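Uncharacterized protein (Leishmania major, PDB 2B4W) is of unknown function but belongs to a family in the beta-fructosidase clan, and its ring of beta sheets is consistent with that clan's five-bladed propeller. Local coordinates at residues A176-L184 / Y227-I238; D134-D142 / V192-V203. All blocks are in the same frame, centred on the assembly; numbering follows the deposited sequence.

Reading from the N terminus, residues 134-142 open the inner edge of one antiparallel sheet and residues 176-184 carry its outermost strand; residues 192-203 then lie near the inner side of the next sheet, and residues 227-238 turn into that sheet's outer strand. Contact 2 (134-142 with 192-203) closes a loop with 49 residues between its segments, and contact 1 (176-184 with 227-238) closes one with 42. The two loops cross rather than nest. Both join the same two neighbouring sheets, contact 2 through their inner strands and contact 1 through their outer edges. They also meet directly, Val-203 N probably hydrogen bonding to Leu-231 O at 2.7 Å.

Contact 1: residues A176-L184 / Y227-I238; sequences AKAPPLDIL and YAFVLDPQSRAI
Leu-181 and Pro-179 enclose the guanidinium group of Arg-236 between them. Leu-181 CD2 lies over one face, 3.4 Å from Arg-236 CZ, while Pro-179 CB sits over the opposite face, 3.9 Å from Arg-236 NH2. The leucine crosses the arginine chain at about a right angle, and CD2, with CG behind it, meets the flat group. A bend at chi3 (49°) turns the end of Arg-236 along the backbone of residues 179-181. There NH2 gives two weak hydrogen bonds, one to Pro-179 O and one to Pro-180 O, the latter at the guanidinium edge. Arg-236 NE donates to a water that also bonds, weakly, to Pro-180 O, and NH1 reaches Phe-161 O in the adjacent strand 159-164. NE, NH1 and NH2 each have a partner, which probably limits rotation of the group, although both NH2 bonds are weak.

The geometry suits two successive blades of a propeller, as in the beta-fructosidase clan: strand 180-181 is the outermost strand of one sheet, and strands 223-231 and 238-245 form the outer part of the next. Between them the packing becomes apolar. Leu-181 sends its other methyl, CD1, to Leu-231 CD1 at 3.9 Å and to Ile-238 CD1 at 4.2 Å, crossing both side chains nearly perpendicularly. Ile-183, its CG1 anti to the carbonyl carbon (chi1 -51°), extends CD1 obliquely to the Phe-229 ring, 3.8 Å from Phe-229 CZ. Ile-183 also crosses Ile-238 at about a right angle, CG1 touching CG1 at 4.1 Å, and Ile-238 CG1 approaches Asp-182 O at 3.6 Å. Waters bridge further polar atoms: one links Asp-182 N with Arg-236 O, and another joins Ile-183 O to the hydroxyl of Tyr-227, 2.7 Å from Tyr-227 OH.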
loop_
_atom_site.group_PDB
_atom_site.type_symbol
_atom_site.label_atom_id
_atom_site.label_comp_id
_atom_site.label_asym_id
_atom_site.label_seq_id
_atom_site.Cartn_x
_atom_site.Cartn_y
_atom_site.Cartn_z
ATOM N N ALA A 176 -4.745 5.923 17.460
ATOM C CA ALA A 176 -6.059 5.507 17.908
ATOM C C ALA A 176 -7.082 6.630 17.974
ATOM O O ALA A 176 -8.258 6.446 17.657
ATOM C CB ALA A 176 -5.907 4.885 19.298
ATOM N N LYS A 177 -6.660 7.814 18.406
ATOM C CA LYS A 177 -7.625 8.895 18.580
ATOM C C LYS A 177 -7.839 9.691 17.302
ATOM O O LYS A 177 -8.573 10.689 17.293
ATOM N N ALA A 178 -7.191 9.264 16.216
ATOM C CA ALA A 178 -7.379 10.011 14.967
ATOM C C ALA A 178 -8.863 10.043 14.604
ATOM O O ALA A 178 -9.495 8.981 14.615
ATOM C CB ALA A 178 -6.540 9.426 13.850
ATOM N N PRO A 179 -9.430 11.212 14.332
ATOM C CA PRO A 179 -10.856 11.254 13.996
ATOM C C PRO A 179 -11.036 10.621 12.615
ATOM O O PRO A 179 -10.103 10.670 11.819
ATOM C CB PRO A 179 -11.222 12.731 13.926
ATOM C CG PRO A 179 -10.070 13.442 14.540
ATOM C CD PRO A 179 -8.863 12.571 14.283
ATOM N N PRO A 180 -12.226 10.064 12.444
ATOM C CA PRO A 180 -12.598 9.371 11.220
ATOM C C PRO A 180 -12.842 10.321 10.061
ATOM O O PRO A 180 -13.232 11.472 10.193
ATOM C CB PRO A 180 -13.922 8.685 11.589
ATOM C CG PRO A 180 -14.495 9.609 12.622
ATOM C CD PRO A 180 -13.315 10.043 13.442
ATOM N N LEU A 181 -12.597 9.772 8.868
ATOM C CA LEU A 181 -13.003 10.440 7.654
ATOM C C LEU A 181 -14.192 9.610 7.126
ATOM O O LEU A 181 -14.231 8.421 7.443
ATOM C CB LEU A 181 -11.923 10.537 6.601
ATOM C CG LEU A 181 -10.590 11.202 6.942
ATOM C CD1 LEU A 181 -9.551 10.880 5.883
ATOM C CD2 LEU A 181 -10.746 12.701 7.077
ATOM N N ASP A 182 -15.009 10.320 6.394
ATOM C CA ASP A 182 -16.188 9.933 5.671
ATOM C C ASP A 182 -15.846 9.199 4.384
ATOM O O ASP A 182 -15.909 9.850 3.334
ATOM C CB ASP A 182 -16.990 11.198 5.316
ATOM C CG ASP A 182 -18.445 10.831 5.061
ATOM O OD1 ASP A 182 -18.795 9.661 5.340
ATOM O OD2 ASP A 182 -19.162 11.736 4.591
ATOM N N ILE A 183 -15.477 7.935 4.497
ATOM C CA ILE A 183 -15.000 7.146 3.367
ATOM C C ILE A 183 -15.721 5.800 3.289
ATOM O O ILE A 183 -16.309 5.499 2.250
ATOM C CB ILE A 183 -13.485 6.882 3.402
ATOM C CG1 ILE A 183 -12.588 8.103 3.611
ATOM C CG2 ILE A 183 -13.048 6.161 2.124
ATOM C CD1 ILE A 183 -11.149 7.768 3.938
ATOM N N LEU A 184 -15.674 5.015 4.358
ATOM C CA LEU A 184 -16.353 3.722 4.421
ATOM C C LEU A 184 -17.666 3.818 5.195
ATOM O O LEU A 184 -18.666 4.291 4.658
ATOM C CB LEU A 184 -15.472 2.663 5.082
ATOM C CG LEU A 184 -13.975 2.734 4.774
ATOM C CD1 LEU A 184 -13.167 1.949 5.798
ATOM C CD2 LEU A 184 -13.713 2.230 3.359
ATOM N N TYR A 227 -8.693 1.098 -4.873
ATOM C CA TYR A 227 -9.476 2.305 -4.650
ATOM C C TYR A 227 -8.647 3.569 -4.549
ATOM O O TYR A 227 -7.553 3.592 -3.992
ATOM C CB TYR A 227 -10.271 2.091 -3.355
ATOM C CG TYR A 227 -11.521 2.902 -3.181
ATOM C CD1 TYR A 227 -12.675 2.626 -3.902
ATOM C CD2 TYR A 227 -11.554 3.951 -2.275
ATOM C CE1 TYR A 227 -13.807 3.390 -3.713
ATOM C CE2 TYR A 227 -12.676 4.717 -2.082
ATOM C CZ TYR A 227 -13.806 4.422 -2.816
ATOM O OH TYR A 227 -14.932 5.185 -2.624
ATOM N N ALA A 228 -9.146 4.682 -5.101
ATOM C CA ALA A 228 -8.444 5.959 -4.965
ATOM C C ALA A 228 -9.419 7.025 -4.492
ATOM O O ALA A 228 -10.608 6.939 -4.800
ATOM C CB ALA A 228 -7.807 6.420 -6.268
ATOM N N PHE A 229 -8.932 8.014 -3.767
ATOM C CA PHE A 229 -9.649 9.217 -3.427
ATOM C C PHE A 229 -8.650 10.333 -3.122
ATOM O O PHE A 229 -7.453 10.098 -2.951
ATOM C CB PHE A 229 -10.581 9.014 -2.224
ATOM C CG PHE A 229 -9.846 8.529 -0.987
ATOM C CD1 PHE A 229 -9.664 7.165 -0.798
ATOM C CD2 PHE A 229 -9.339 9.403 -0.050
ATOM C CE1 PHE A 229 -8.980 6.720 0.316
ATOM C CE2 PHE A 229 -8.638 8.970 1.056
ATOM C CZ PHE A 229 -8.484 7.607 1.228
ATOM N N VAL A 230 -9.193 11.544 -3.039
ATOM C CA VAL A 230 -8.350 12.680 -2.672
ATOM C C VAL A 230 -8.925 13.273 -1.389
ATOM O O VAL A 230 -10.141 13.386 -1.252
ATOM C CB VAL A 230 -8.258 13.733 -3.779
ATOM C CG1 VAL A 230 -7.470 14.953 -3.351
ATOM C CG2 VAL A 230 -7.609 13.119 -5.017
ATOM N N LEU A 231 -7.993 13.594 -0.508
ATOM C CA LEU A 231 -8.270 14.153 0.787
ATOM C C LEU A 231 -7.787 15.589 0.869
ATOM O O LEU A 231 -6.649 15.871 0.506
ATOM C CB LEU A 231 -7.554 13.362 1.900
ATOM C CG LEU A 231 -7.465 14.160 3.211
ATOM C CD1 LEU A 231 -8.835 14.160 3.872
ATOM C CD2 LEU A 231 -6.395 13.611 4.144
ATOM N N ASP A 232 -8.662 16.447 1.376
ATOM C CA ASP A 232 -8.167 17.760 1.776
ATOM C C ASP A 232 -7.827 17.708 3.262
ATOM O O ASP A 232 -8.733 17.551 4.074
ATOM C CB ASP A 232 -9.180 18.853 1.467
ATOM C CG ASP A 232 -8.597 20.244 1.659
ATOM O OD1 ASP A 232 -8.149 20.529 2.789
ATOM O OD2 ASP A 232 -8.602 21.010 0.677
ATOM N N PRO A 233 -6.545 17.845 3.587
ATOM C CA PRO A 233 -6.068 17.558 4.940
ATOM C C PRO A 233 -6.594 18.601 5.924
ATOM O O PRO A 233 -6.532 18.403 7.138
ATOM C CB PRO A 233 -4.546 17.598 4.817
ATOM C CG PRO A 233 -4.232 18.314 3.555
ATOM C CD PRO A 233 -5.466 18.315 2.707
ATOM N N GLN A 234 -7.129 19.698 5.393
ATOM C CA GLN A 234 -7.652 20.751 6.263
ATOM C C GLN A 234 -9.165 20.691 6.421
ATOM O O GLN A 234 -9.702 20.574 7.525
ATOM C CB GLN A 234 -7.228 22.108 5.698
ATOM N N SER A 235 -9.896 20.771 5.316
ATOM C CA SER A 235 -11.352 20.663 5.371
ATOM C C SER A 235 -11.739 19.215 5.626
ATOM O O SER A 235 -12.859 18.914 6.030
ATOM C CB SER A 235 -11.978 21.181 4.085
ATOM O OG SER A 235 -11.587 20.457 2.943
ATOM N N ARG A 236 -10.788 18.310 5.385
ATOM C CA ARG A 236 -11.085 16.894 5.557
ATOM C C ARG A 236 -12.143 16.406 4.577
ATOM O O ARG A 236 -12.697 15.318 4.745
ATOM C CB ARG A 236 -11.533 16.642 6.992
ATOM C CG ARG A 236 -10.592 17.172 8.048
ATOM C CD ARG A 236 -10.930 16.642 9.433
ATOM N NE ARG A 236 -11.137 15.212 9.558
ATOM C CZ ARG A 236 -10.345 14.292 10.080
ATOM N NH1 ARG A 236 -9.155 14.582 10.600
ATOM N NH2 ARG A 236 -10.707 13.011 10.107
ATOM N N ALA A 237 -12.433 17.172 3.542
ATOM C CA ALA A 237 -13.316 16.772 2.454
ATOM C C ALA A 237 -12.718 15.652 1.595
ATOM O O ALA A 237 -11.514 15.664 1.341
ATOM C CB ALA A 237 -13.649 17.952 1.552
ATOM N N ILE A 238 -13.567 14.725 1.160
ATOM C CA ILE A 238 -13.203 13.576 0.345
ATOM C C ILE A 238 -13.795 13.697 -1.061
ATOM O O ILE A 238 -14.995 13.880 -1.244
ATOM C CB ILE A 238 -13.659 12.245 0.962
ATOM C CG1 ILE A 238 -13.132 11.980 2.374
ATOM C CG2 ILE A 238 -13.290 11.106 0.038
ATOM C CD1 ILE A 238 -11.617 12.092 2.466
HETATM O O HOH W 1 -13.894 14.535 8.980
HETATM O O HOH W 2 -13.950 13.362 5.828
HETATM O O HOH W 3 -15.402 6.525 -0.379
#

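Contact 2: residues D134-D142 / V192-V203; sequences DIRVLQLQD and VNQAYLLSSGKV
Leu-138 presses a methyl onto Ala-195. Leu-138 CD2 comes within 3.4 Å of Ala-195 CB, closer than usual van der Waals contact, and also rests against the backbone at Tyr-196 N. A chi1 of 71° places CG between the backbone N and the carbonyl carbon, directing the isobutyl group onto this strand. CD2 also reaches Val-203 CG1 at 3.8 Å, and the side chains of Leu-140 and Val-203 cross at about a right angle, CD2 meeting CG2. Toward residue 134 the packing turns polar but stays close. Arg-136 CG, anti to the carbonyl carbon (chi1 -62°), rests against Val-192 O, which also lies over one face of the guanidinium, toward its rim. A bend at chi2 then brings NE to Asn-193 O at 3.1 Å, a hydrogen bond in the guanidinium plane although the donor stands above the carbonyl plane. NH1 binds Ile-135 O, and Tyr-85 adds a cation-pi contact.

Strands 136-139 and 194-198 run almost parallel, 15° apart, yet belong to different sheets, consistent with the inner strands of adjacent propeller blades. A classic beta bulge at Asn-193 and Gln-194, opposite Ile-206, marks the corner where residues 192-203 turn.

The main chains here, though buried, are linked by water and not directly. Two waters hold Val-137 O, one passing on to Ala-195 N and the other to Ala-195 O, while a third joins Asp-134 O to Val-192 N. The looser, solvent-facing side lies beyond the strands, where the amide of the exposed Gln-141 runs alongside Gly-201, Gln-141 NE2 3.7 Å from Gly-201 CA. Leu-197 CD1 packs 3.6 Å from Gln-141 N, which also donates to a water bound to Gly-201 O.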
loop_
_atom_site.group_PDB
_atom_site.type_symbol
_atom_site.label_atom_id
_atom_site.label_comp_id
_atom_site.label_asym_id
_atom_site.label_seq_id
_atom_site.Cartn_x
_atom_site.Cartn_y
_atom_site.Cartn_z
ATOM N N ASP A 134 -3.048 -1.452 8.756
ATOM C CA ASP A 134 -3.440 -0.509 7.710
ATOM C C ASP A 134 -3.293 0.950 8.100
ATOM O O ASP A 134 -4.048 1.797 7.615
ATOM C CB ASP A 134 -4.886 -0.841 7.287
ATOM C CG ASP A 134 -4.984 -2.260 6.771
ATOM O OD1 ASP A 134 -3.949 -2.813 6.358
ATOM O OD2 ASP A 134 -6.069 -2.874 6.752
ATOM N N ILE A 135 -2.318 1.285 8.922
ATOM C CA ILE A 135 -1.859 2.610 9.308
ATOM C C ILE A 135 -0.758 3.094 8.353
ATOM O O ILE A 135 0.182 2.328 8.106
ATOM C CB ILE A 135 -1.290 2.673 10.741
ATOM C CG1 ILE A 135 -2.243 2.175 11.830
ATOM C CG2 ILE A 135 -0.796 4.105 11.025
ATOM C CD1 ILE A 135 -1.627 1.415 12.991
ATOM N N ARG A 136 -0.912 4.309 7.838
ATOM C CA ARG A 136 -0.080 4.909 6.812
ATOM C C ARG A 136 0.225 6.380 7.068
ATOM O O ARG A 136 -0.523 7.140 7.680
ATOM C CB ARG A 136 -0.724 4.863 5.420
ATOM C CG ARG A 136 -0.995 3.500 4.834
ATOM C CD ARG A 136 0.239 2.620 4.916
ATOM N NE ARG A 136 0.061 1.294 4.334
ATOM C CZ ARG A 136 -0.234 0.178 4.981
ATOM N NH1 ARG A 136 -0.416 0.129 6.296
ATOM N NH2 ARG A 136 -0.358 -0.956 4.312
ATOM N N VAL A 137 1.388 6.791 6.535
ATOM C CA VAL A 137 1.787 8.182 6.712
ATOM C C VAL A 137 2.319 8.769 5.416
ATOM O O VAL A 137 2.628 8.013 4.498
ATOM C CB VAL A 137 2.907 8.334 7.760
ATOM C CG1 VAL A 137 2.516 7.652 9.065
ATOM C CG2 VAL A 137 4.236 7.754 7.266
ATOM N N LEU A 138 2.438 10.084 5.464
ATOM C CA LEU A 138 3.159 10.880 4.499
ATOM C C LEU A 138 3.540 12.252 5.073
ATOM O O LEU A 138 3.010 12.750 6.047
ATOM C CB LEU A 138 2.405 11.109 3.201
ATOM C CG LEU A 138 1.182 11.971 2.970
ATOM C CD1 LEU A 138 1.275 13.471 3.044
ATOM C CD2 LEU A 138 0.759 11.726 1.497
ATOM N N GLN A 139 4.462 12.868 4.335
ATOM C CA GLN A 139 4.844 14.251 4.586
ATOM C C GLN A 139 3.962 15.216 3.799
ATOM O O GLN A 139 3.858 15.041 2.573
ATOM C CB GLN A 139 6.309 14.439 4.172
ATOM C CG GLN A 139 6.806 15.859 4.502
ATOM C CD GLN A 139 8.219 15.717 5.049
ATOM O OE1 GLN A 139 8.955 14.911 4.487
ATOM N NE2 GLN A 139 8.540 16.459 6.096
ATOM N N LEU A 140 3.335 16.165 4.473
ATOM C CA LEU A 140 2.396 17.123 3.914
ATOM C C LEU A 140 3.106 18.315 3.282
ATOM O O LEU A 140 4.317 18.467 3.415
ATOM C CB LEU A 140 1.409 17.649 4.978
ATOM C CG LEU A 140 0.480 16.587 5.580
ATOM C CD1 LEU A 140 -0.205 17.072 6.854
ATOM C CD2 LEU A 140 -0.570 16.159 4.563
ATOM N N GLN A 141 2.326 19.149 2.589
ATOM C CA GLN A 141 2.940 20.283 1.885
ATOM C C GLN A 141 3.853 21.139 2.736
ATOM O O GLN A 141 4.964 21.559 2.395
ATOM C CB GLN A 141 1.787 21.126 1.308
ATOM C CG GLN A 141 2.252 22.091 0.232
ATOM C CD GLN A 141 1.162 22.977 -0.345
ATOM O OE1 GLN A 141 0.439 23.659 0.383
ATOM N NE2 GLN A 141 1.063 22.967 -1.676
ATOM N N ASP A 142 3.387 21.445 3.942
ATOM C CA ASP A 142 4.110 22.326 4.854
ATOM C C ASP A 142 5.174 21.586 5.646
ATOM O O ASP A 142 5.888 22.184 6.458
ATOM C CB ASP A 142 3.098 22.959 5.804
ATOM C CG ASP A 142 2.553 22.050 6.884
ATOM O OD1 ASP A 142 2.805 20.822 6.916
ATOM O OD2 ASP A 142 1.821 22.616 7.744
ATOM N N VAL A 192 -6.139 2.786 3.386
ATOM C CA VAL A 192 -5.136 3.481 2.612
ATOM C C VAL A 192 -3.914 2.565 2.586
ATOM O O VAL A 192 -3.549 1.981 3.598
ATOM C CB VAL A 192 -4.776 4.851 3.181
ATOM C CG1 VAL A 192 -3.600 5.453 2.409
ATOM C CG2 VAL A 192 -5.967 5.797 3.140
ATOM N N ASN A 193 -3.314 2.414 1.426
ATOM C CA ASN A 193 -2.137 1.572 1.257
ATOM C C ASN A 193 -0.929 2.443 0.925
ATOM O O ASN A 193 0.179 2.173 1.357
ATOM C CB ASN A 193 -2.379 0.530 0.173
ATOM C CG ASN A 193 -3.298 -0.586 0.660
ATOM O OD1 ASN A 193 -4.504 -0.527 0.460
ATOM N ND2 ASN A 193 -2.670 -1.562 1.307
ATOM N N GLN A 194 -1.148 3.492 0.133
ATOM C CA GLN A 194 -0.096 4.453 -0.169
ATOM C C GLN A 194 -0.750 5.826 -0.363
ATOM O O GLN A 194 -1.678 5.948 -1.181
ATOM C CB GLN A 194 0.724 4.020 -1.382
ATOM C CG GLN A 194 2.018 4.804 -1.619
ATOM C CD GLN A 194 3.058 4.416 -0.590
ATOM O OE1 GLN A 194 3.065 3.281 -0.116
ATOM N NE2 GLN A 194 3.934 5.335 -0.215
ATOM N N ALA A 195 -0.243 6.787 0.406
ATOM C CA ALA A 195 -0.579 8.200 0.306
ATOM C C ALA A 195 0.509 9.019 -0.390
ATOM O O ALA A 195 1.715 8.843 -0.255
ATOM C CB ALA A 195 -0.894 8.810 1.665
ATOM N N TYR A 196 0.043 9.975 -1.188
ATOM C CA TYR A 196 0.839 10.853 -2.024
ATOM C C TYR A 196 0.502 12.316 -1.763
ATOM O O TYR A 196 -0.679 12.615 -1.581
ATOM C CB TYR A 196 0.585 10.582 -3.516
ATOM C CG TYR A 196 0.963 9.154 -3.893
ATOM C CD1 TYR A 196 0.115 8.093 -3.672
ATOM C CD2 TYR A 196 2.215 8.907 -4.457
ATOM C CE1 TYR A 196 0.462 6.796 -4.014
ATOM C CE2 TYR A 196 2.573 7.622 -4.795
ATOM C CZ TYR A 196 1.697 6.576 -4.573
ATOM O OH TYR A 196 2.078 5.291 -4.908
ATOM N N LEU A 197 1.524 13.163 -1.781
ATOM C CA LEU A 197 1.299 14.598 -1.734
ATOM C C LEU A 197 1.143 15.141 -3.152
ATOM O O LEU A 197 1.972 14.894 -4.022
ATOM C CB LEU A 197 2.441 15.348 -1.053
ATOM C CG LEU A 197 2.407 16.886 -1.139
ATOM C CD1 LEU A 197 1.221 17.402 -0.342
ATOM C CD2 LEU A 197 3.707 17.504 -0.641
ATOM N N LEU A 198 0.067 15.884 -3.344
ATOM C CA LEU A 198 -0.252 16.508 -4.612
ATOM C C LEU A 198 0.095 17.981 -4.622
ATOM O O LEU A 198 0.001 18.665 -3.608
ATOM C CB LEU A 198 -1.760 16.345 -4.890
ATOM C CG LEU A 198 -2.270 14.904 -4.858
ATOM C CD1 LEU A 198 -3.742 14.818 -5.255
ATOM C CD2 LEU A 198 -1.422 14.035 -5.774
ATOM N N SER A 199 0.464 18.515 -5.775
ATOM C CA SER A 199 0.804 19.909 -5.928
ATOM C C SER A 199 -0.270 20.857 -5.402
ATOM O O SER A 199 0.047 22.022 -5.120
ATOM C CB SER A 199 1.045 20.224 -7.417
ATOM O OG SER A 199 -0.233 20.099 -8.019
ATOM N N SER A 200 -1.505 20.417 -5.232
ATOM C CA SER A 200 -2.595 21.182 -4.660
ATOM C C SER A 200 -2.527 21.319 -3.142
ATOM O O SER A 200 -3.259 22.133 -2.569
ATOM C CB SER A 200 -3.929 20.513 -5.027
ATOM O OG SER A 200 -3.852 19.120 -4.866
ATOM N N GLY A 201 -1.681 20.514 -2.509
ATOM C CA GLY A 201 -1.589 20.495 -1.058
ATOM C C GLY A 201 -2.491 19.429 -0.458
ATOM O O GLY A 201 -2.447 19.080 0.716
ATOM N N LYS A 202 -3.355 18.892 -1.285
ATOM C CA LYS A 202 -4.267 17.808 -1.047
ATOM C C LYS A 202 -3.500 16.480 -1.054
ATOM O O LYS A 202 -2.331 16.414 -1.428
ATOM C CB LYS A 202 -5.393 17.696 -2.085
ATOM C CG LYS A 202 -6.234 18.956 -2.203
ATOM C CD LYS A 202 -7.624 18.642 -2.739
ATOM C CE LYS A 202 -8.511 19.879 -2.769
ATOM N NZ LYS A 202 -7.738 21.154 -2.738
ATOM N N VAL A 203 -4.192 15.437 -0.624
ATOM C CA VAL A 203 -3.548 14.128 -0.513
ATOM C C VAL A 203 -4.221 13.084 -1.394
ATOM O O VAL A 203 -5.396 12.784 -1.240
ATOM C CB VAL A 203 -3.554 13.639 0.947
ATOM C CG1 VAL A 203 -2.972 12.232 1.032
ATOM C CG2 VAL A 203 -2.779 14.600 1.842
HETATM O O HOH W 4 -5.831 3.491 6.335
HETATM O O HOH W 5 0.337 -1.641 1.390
HETATM O O HOH W 6 1.378 6.206 2.818
HETATM O O HOH W 7 3.766 8.368 1.708
HETATM O O HOH W 8 -0.498 19.114 2.308
#